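Local atomic coordinates of delta-1-pyrroline-5-carboxylate dehydrogenase, mitochondrial (Mus musculus, PDB entry 4E3X), a protein that probably oxidises L-glutamate gamma-semialdehyde, formed from proline or ornithine by way of pyrroline-5-carboxylate, irreversibly to glutamate with NAD+ as the electron acceptor. Residues C95-K99 and A100-R104; G253-P256 and N257-Q260; V262-G266 and P267-D271. One frame throughout, in Å; residues are numbered along the deposited sequence.

Contact 1. Residues C95-K99 and A100-R104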
loop_
_atom_site.group_PDB
_atom_site.type_symbol
_atom_site.label_atom_id
_atom_site.label_comp_id
_atom_site.label_asym_id
_atom_site.label_seq_id
_atom_site.Cartn_x
_atom_site.Cartn_y
_atom_site.Cartn_z
ATOM N N CYS B 95 -25.937 14.692 15.976
ATOM C CA CYS B 95 -25.113 14.908 17.151
ATOM C C CYS B 95 -23.727 14.326 16.966
ATOM O O CYS B 95 -23.512 13.415 16.170
ATOM C CB CYS B 95 -25.767 14.327 18.408
ATOM S SG CYS B 95 -25.940 12.529 18.418
ATOM N N TYR B 96 -22.781 14.864 17.717
ATOM C CA TYR B 96 -21.433 14.339 17.703
ATOM C C TYR B 96 -21.301 13.213 18.726
ATOM O O TYR B 96 -21.627 13.407 19.896
ATOM C CB TYR B 96 -20.442 15.437 18.076
ATOM C CG TYR B 96 -20.088 16.452 17.000
ATOM C CD1 TYR B 96 -20.328 16.222 15.648
ATOM C CD2 TYR B 96 -19.455 17.636 17.354
ATOM C CE1 TYR B 96 -19.949 17.168 14.685
ATOM C CE2 TYR B 96 -19.083 18.566 16.419
ATOM C CZ TYR B 96 -19.327 18.337 15.091
ATOM O OH TYR B 96 -18.931 19.296 14.182
ATOM N N ALA B 97 -20.789 12.064 18.294
ATOM C CA ALA B 97 -20.491 10.965 19.207
ATOM C C ALA B 97 -19.455 11.449 20.213
ATOM O O ALA B 97 -18.489 12.113 19.826
ATOM C CB ALA B 97 -19.956 9.772 18.436
ATOM N N ASP B 98 -19.662 11.151 21.494
ATOM C CA ASP B 98 -18.632 11.432 22.494
ATOM C C ASP B 98 -17.574 10.327 22.479
ATOM O O ASP B 98 -17.722 9.318 21.777
ATOM C CB ASP B 98 -19.206 11.684 23.907
ATOM C CG ASP B 98 -20.149 10.592 24.384
ATOM O OD1 ASP B 98 -20.164 9.494 23.812
ATOM O OD2 ASP B 98 -20.882 10.841 25.364
ATOM N N LYS B 99 -16.490 10.525 23.219
ATOM C CA LYS B 99 -15.426 9.525 23.227
ATOM C C LYS B 99 -15.916 8.169 23.738
ATOM O O LYS B 99 -15.537 7.127 23.213
ATOM C CB LYS B 99 -14.198 10.033 23.986
ATOM C CG LYS B 99 -13.643 11.299 23.360
ATOM C CD LYS B 99 -12.331 11.771 23.974
ATOM C CE LYS B 99 -11.133 11.023 23.414
ATOM N NZ LYS B 99 -9.874 11.462 24.078
ATOM N N ALA B 100 -16.779 8.185 24.747
ATOM C CA ALA B 100 -17.367 6.938 25.233
ATOM C C ALA B 100 -18.112 6.189 24.126
ATOM O O ALA B 100 -17.968 4.968 23.985
ATOM C CB ALA B 100 -18.300 7.216 26.397
ATOM N N LEU B 101 -18.917 6.909 23.351
ATOM C CA LEU B 101 -19.703 6.261 22.310
ATOM C C LEU B 101 -18.798 5.729 21.205
ATOM O O LEU B 101 -19.030 4.646 20.675
ATOM C CB LEU B 101 -20.772 7.204 21.741
ATOM C CG LEU B 101 -21.659 6.600 20.652
ATOM C CD1 LEU B 101 -22.366 5.353 21.179
ATOM C CD2 LEU B 101 -22.659 7.632 20.190
ATOM N N LEU B 102 -17.767 6.490 20.860
ATOM C CA LEU B 102 -16.826 6.030 19.854
ATOM C C LEU B 102 -16.136 4.746 20.306
ATOM O O LEU B 102 -15.981 3.809 19.528
ATOM C CB LEU B 102 -15.806 7.122 19.543
ATOM C CG LEU B 102 -16.349 8.348 18.801
ATOM C CD1 LEU B 102 -15.269 9.404 18.702
ATOM C CD2 LEU B 102 -16.889 7.988 17.410
ATOM N N ASN B 103 -15.728 4.697 21.567
ATOM C CA ASN B 103 -15.095 3.490 22.066
ATOM C C ASN B 103 -16.059 2.302 22.135
ATOM O O ASN B 103 -15.674 1.166 21.864
ATOM C CB ASN B 103 -14.393 3.757 23.401
ATOM C CG ASN B 103 -13.038 4.446 23.213
ATOM O OD1 ASN B 103 -12.762 5.497 23.796
ATOM N ND2 ASN B 103 -12.200 3.862 22.373
ATOM N N ARG B 104 -17.315 2.569 22.484
ATOM C CA ARG B 104 -18.343 1.538 22.451
ATOM C C ARG B 104 -18.522 1.007 21.033
ATOM O O ARG B 104 -18.685 -0.200 20.822
ATOM C CB ARG B 104 -19.669 2.103 22.937
ATOM C CG ARG B 104 -20.751 1.066 22.963
ATOM C CD ARG B 104 -21.628 1.262 24.167
ATOM N NE ARG B 104 -22.638 2.283 23.930
ATOM C CZ ARG B 104 -23.741 2.069 23.225
ATOM N NH1 ARG B 104 -23.941 0.888 22.665
ATOM N NH2 ARG B 104 -24.635 3.033 23.072
#
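Asp98 caps the N-terminus of helix 99-118 by turning its carboxylate back onto the first turn, where OD1 accepts from Leu101 N at 2.9 Å. The bond is somewhat bent, with an N-H...O angle of 147°, and the donor reaches OD1 on the anti side of the carboxylate, out of its plane. It depends on the first torsion of Asp98: CG sits between the backbone N and the carbonyl carbon (chi1 52°), which brings OD1 over the helix end. The same oxygen lies 3.1 Å from Leu101 CB, the two side chains crossing at about a right angle.

Behind the cap the main chain takes over, Asp98 O accepting from Leu102 N at 3.0 Å and Lys99 O from Asn103 N at 2.9 Å, which starts the regular helical pattern. On the buried side, the methyl of Ala97 meets one branch of each leucine, with CB 3.7 Å from Leu102 CD2 and 3.9 Å from Leu101 CD2. Leu102 reaches it with CG anti to the carbonyl carbon (chi1 -69°), a turn that also lays its CG 3.4 Å from Asp98 O. Cutting Leu102 back to an alanine would probably leave the Ala97 methyl without one of its two leucine partners and open a gap beside Val262.

The leucines face different neighbours: helix 99-118 packs through Leu101 on strands 62-68 and 71-73, and through Leu102, together with Lys99 and Asn103, on helix 266-274. The contact thus joins the end of strand 89-95 to the start of helix 99-118.

Contact 2. Residues G253-P256 and N257-Q260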
loop_
_atom_site.group_PDB
_atom_site.type_symbol
_atom_site.label_atom_id
_atom_site.label_comp_id
_atom_site.label_asym_id
_atom_site.label_seq_id
_atom_site.Cartn_x
_atom_site.Cartn_y
_atom_site.Cartn_z
ATOM N N GLY B 253 -28.730 -5.257 3.389
ATOM C CA GLY B 253 -28.281 -6.440 4.100
ATOM C C GLY B 253 -26.960 -6.323 4.844
ATOM O O GLY B 253 -26.451 -7.324 5.352
ATOM N N LEU B 254 -26.393 -5.126 4.930
ATOM C CA LEU B 254 -25.179 -4.976 5.728
ATOM C C LEU B 254 -25.510 -5.293 7.189
ATOM O O LEU B 254 -26.403 -4.677 7.765
ATOM C CB LEU B 254 -24.625 -3.556 5.609
ATOM C CG LEU B 254 -23.251 -3.375 6.257
ATOM C CD1 LEU B 254 -22.179 -4.027 5.405
ATOM C CD2 LEU B 254 -22.953 -1.906 6.442
ATOM N N PRO B 255 -24.806 -6.266 7.792
ATOM C CA PRO B 255 -25.128 -6.649 9.171
ATOM C C PRO B 255 -24.803 -5.538 10.168
ATOM O O PRO B 255 -24.032 -4.626 9.853
ATOM C CB PRO B 255 -24.216 -7.860 9.418
ATOM C CG PRO B 255 -23.898 -8.386 8.065
ATOM C CD PRO B 255 -23.802 -7.164 7.197
ATOM N N PRO B 256 -25.392 -5.605 11.369
ATOM C CA PRO B 256 -25.036 -4.619 12.395
ATOM C C PRO B 256 -23.558 -4.677 12.784
ATOM O O PRO B 256 -22.924 -5.738 12.712
ATOM C CB PRO B 256 -25.926 -5.006 13.589
ATOM C CG PRO B 256 -26.309 -6.422 13.338
ATOM C CD PRO B 256 -26.392 -6.574 11.851
ATOM N N ASN B 257 -23.034 -3.523 13.185
ATOM C CA ASN B 257 -21.668 -3.386 13.698
ATOM C C ASN B 257 -20.565 -3.527 12.660
ATOM O O ASN B 257 -19.386 -3.598 13.016
ATOM C CB ASN B 257 -21.425 -4.319 14.881
ATOM C CG ASN B 257 -22.342 -4.003 16.039
ATOM O OD1 ASN B 257 -22.333 -2.886 16.572
ATOM N ND2 ASN B 257 -23.178 -4.969 16.414
ATOM N N ILE B 258 -20.934 -3.570 11.383
ATOM C CA ILE B 258 -19.930 -3.578 10.323
ATOM C C ILE B 258 -19.525 -2.150 9.918
ATOM O O ILE B 258 -18.336 -1.855 9.748
ATOM C CB ILE B 258 -20.393 -4.394 9.107
ATOM C CG1 ILE B 258 -20.816 -5.810 9.548
ATOM C CG2 ILE B 258 -19.304 -4.433 8.022
ATOM C CD1 ILE B 258 -19.807 -6.542 10.467
ATOM N N ILE B 259 -20.506 -1.260 9.771
ATOM C CA ILE B 259 -20.227 0.166 9.644
ATOM C C ILE B 259 -21.006 0.875 10.743
ATOM O O ILE B 259 -22.235 0.781 10.795
ATOM C CB ILE B 259 -20.598 0.751 8.264
ATOM C CG1 ILE B 259 -19.762 0.095 7.151
ATOM C CG2 ILE B 259 -20.367 2.261 8.266
ATOM C CD1 ILE B 259 -20.163 0.529 5.755
ATOM N N GLN B 260 -20.283 1.542 11.643
ATOM C CA GLN B 260 -20.891 2.351 12.686
ATOM C C GLN B 260 -20.997 3.780 12.167
ATOM O O GLN B 260 -20.024 4.335 11.652
ATOM C CB GLN B 260 -20.046 2.299 13.963
ATOM C CG GLN B 260 -19.598 0.890 14.368
ATOM C CD GLN B 260 -20.706 0.021 14.950
ATOM O OE1 GLN B 260 -21.839 0.019 14.465
ATOM N NE2 GLN B 260 -20.366 -0.757 15.981
HETATM O O HOH W 1 -23.357 -1.947 9.981
#
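Leu254 spreads its two methyls over the isoleucine pair that follows the turn: CD1 lies 3.9 Å from Ile258 CG2, and CD2 lies 3.8 Å from Ile259 CD1. With CG anti to the backbone N (chi1 -172°), the leucine directs one branch to each isoleucine, meeting Ile259 at about a right angle.

Between them the chain reverses in a type II beta turn from Pro255 to Ile258, with Pro256 and Asn257 at its corners. Asn257 takes the positive phi of 72° required at the second corner. Pro255 CB rests 4.0 Å from Ile258 CG1, adding a further apolar contact across the turn. A water lies between the backbone groups, accepting from Ile259 N at 2.9 Å and probably donating to Pro255 O at 2.8 Å. Beyond the turn, Gln260 NE2 donates to Asn257 OD1 at 3.0 Å; the bond uses a lone pair in the carbonyl plane and tethers the asparagine amide to the strand.

The turn carries the chain from helix 239-251, closed at Gly253 by a Schellman motif, into strand 259-261, outermost within this chain in the five-stranded parallel sheet. Ile258 and Ile259 pack on helix 213-225, while Pro255, Asn257 and Ile258 touch helix 99-118.

Contact 3. Residues V262-G266 and P267-D271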
loop_
_atom_site.group_PDB
_atom_site.type_symbol
_atom_site.label_atom_id
_atom_site.label_comp_id
_atom_site.label_asym_id
_atom_site.label_seq_id
_atom_site.Cartn_x
_atom_site.Cartn_y
_atom_site.Cartn_z
ATOM N N VAL B 262 -21.043 7.308 12.857
ATOM C CA VAL B 262 -20.615 8.092 14.004
ATOM C C VAL B 262 -20.072 9.476 13.643
ATOM O O VAL B 262 -18.867 9.730 13.724
ATOM C CB VAL B 262 -19.620 7.310 14.897
ATOM C CG1 VAL B 262 -20.363 6.234 15.669
ATOM C CG2 VAL B 262 -18.497 6.695 14.074
ATOM N N PRO B 263 -20.977 10.396 13.284
ATOM C CA PRO B 263 -20.597 11.812 13.236
ATOM C C PRO B 263 -19.906 12.216 14.531
ATOM O O PRO B 263 -20.254 11.706 15.595
ATOM C CB PRO B 263 -21.947 12.534 13.137
ATOM C CG PRO B 263 -22.900 11.506 12.580
ATOM C CD PRO B 263 -22.427 10.192 13.102
ATOM N N ALA B 264 -18.941 13.129 14.448
ATOM C CA ALA B 264 -18.154 13.488 15.617
ATOM C C ALA B 264 -17.354 14.743 15.313
ATOM O O ALA B 264 -17.110 15.076 14.148
ATOM C CB ALA B 264 -17.210 12.344 15.997
ATOM N N ASP B 265 -16.932 15.428 16.365
ATOM C CA ASP B 265 -15.939 16.476 16.220
ATOM C C ASP B 265 -14.680 15.858 15.598
ATOM O O ASP B 265 -14.250 14.775 16.001
ATOM C CB ASP B 265 -15.641 17.072 17.592
ATOM C CG ASP B 265 -14.472 18.019 17.571
ATOM O OD1 ASP B 265 -14.632 19.144 17.063
ATOM O OD2 ASP B 265 -13.396 17.646 18.090
ATOM N N GLY B 266 -14.096 16.526 14.608
ATOM C CA GLY B 266 -12.968 15.958 13.885
ATOM C C GLY B 266 -11.787 15.580 14.762
ATOM O O GLY B 266 -11.344 14.428 14.755
ATOM N N PRO B 267 -11.257 16.554 15.514
ATOM C CA PRO B 267 -10.118 16.237 16.381
ATOM C C PRO B 267 -10.452 15.152 17.408
ATOM O O PRO B 267 -9.637 14.268 17.648
ATOM C CB PRO B 267 -9.830 17.580 17.055
ATOM C CG PRO B 267 -10.201 18.584 15.991
ATOM C CD PRO B 267 -11.465 18.011 15.389
ATOM N N THR B 268 -11.650 15.200 17.979
ATOM C CA THR B 268 -12.071 14.202 18.950
ATOM C C THR B 268 -12.088 12.794 18.338
ATOM O O THR B 268 -11.616 11.824 18.947
ATOM C CB THR B 268 -13.460 14.539 19.507
ATOM O OG1 THR B 268 -13.437 15.850 20.079
ATOM C CG2 THR B 268 -13.871 13.543 20.584
ATOM N N PHE B 269 -12.639 12.683 17.136
ATOM C CA PHE B 269 -12.697 11.412 16.431
ATOM C C PHE B 269 -11.284 10.887 16.177
ATOM O O PHE B 269 -10.984 9.723 16.460
ATOM C CB PHE B 269 -13.456 11.585 15.112
ATOM C CG PHE B 269 -13.633 10.305 14.347
ATOM C CD1 PHE B 269 -14.649 9.424 14.678
ATOM C CD2 PHE B 269 -12.778 9.977 13.309
ATOM C CE1 PHE B 269 -14.802 8.233 13.988
ATOM C CE2 PHE B 269 -12.938 8.804 12.620
ATOM C CZ PHE B 269 -13.946 7.930 12.957
ATOM N N GLY B 270 -10.413 11.748 15.660
ATOM C CA GLY B 270 -9.045 11.350 15.380
ATOM C C GLY B 270 -8.307 10.913 16.634
ATOM O O GLY B 270 -7.611 9.899 16.625
ATOM N N ASP B 271 -8.475 11.666 17.722
ATOM C CA ASP B 271 -7.843 11.336 19.001
ATOM C C ASP B 271 -8.280 9.951 19.460
ATOM O O ASP B 271 -7.468 9.141 19.925
ATOM C CB ASP B 271 -8.229 12.328 20.108
ATOM C CG ASP B 271 -7.672 13.725 19.897
ATOM O OD1 ASP B 271 -6.866 13.952 18.968
ATOM O OD2 ASP B 271 -8.046 14.604 20.703
#
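Asp265 is the N-cap of helix 266-274, the helix that follows strand 259-261 in the Rossmann-like NAD-binding domain of the aldehyde dehydrogenase fold, and its carboxylate accepts from Thr268 in the first turn. One oxygen does the capping: Asp265 OD2 accepts from Thr268 N at 3.0 Å and from Thr268 OG1 at 2.7 Å. Both donors arrive on the anti side, so that one residue holds OD2 with two bonds, tilted to opposite faces of the carboxylate plane. The aspartate reaches them with CG anti to its own amide nitrogen (chi1 171°), while the threonine hydroxyl lies beside its backbone N and can share the same acceptor.

The main chain satisfies the next amides. Phe269 N donates to Asp265 O at 2.9 Å and Gly270 N to Gly266 O at 3.0 Å, both nearly straight. Pro267, in the first turn, has no amide hydrogen to be satisfied, and its ring carbon CD lies 3.3 Å from Asp265 OD2.

Below the cap the contact becomes apolar, and the Phe269 side chain packs on strands 203-207 and 230-233, touching Ala205, Ile207, Leu231 and Lys233, the last a residue that binds NAD+. Within the turn itself, Ala264 CB packs 3.9 Å from Phe269 CB, and farther along the ring Val262 CG2 approaches Phe269 CE1 at 4.0 Å.

In the fold
Contacts 1 and 3 are two capped helix starts set side by side, their centres about 8 Å apart. They touch directly: Ala97 N probably donates a hydrogen bond to Pro263 O at 2.8 Å, and the Tyr96 ring packs against the backbone of Ala264 and Asp265. Contact 2 lies farther off, with centres about 17 Å from contact 1 and about 20 Å from contact 3, yet the chain leads from it through strand 259-261 into contact 3. Contact 3 comes nearest the cofactor site, Gly266 lying about 4 Å from the side chain of NAD+-binding Lys233 and about 10 Å from a bound proline; the Leu102 side chain is about 7 Å from that of Lys233.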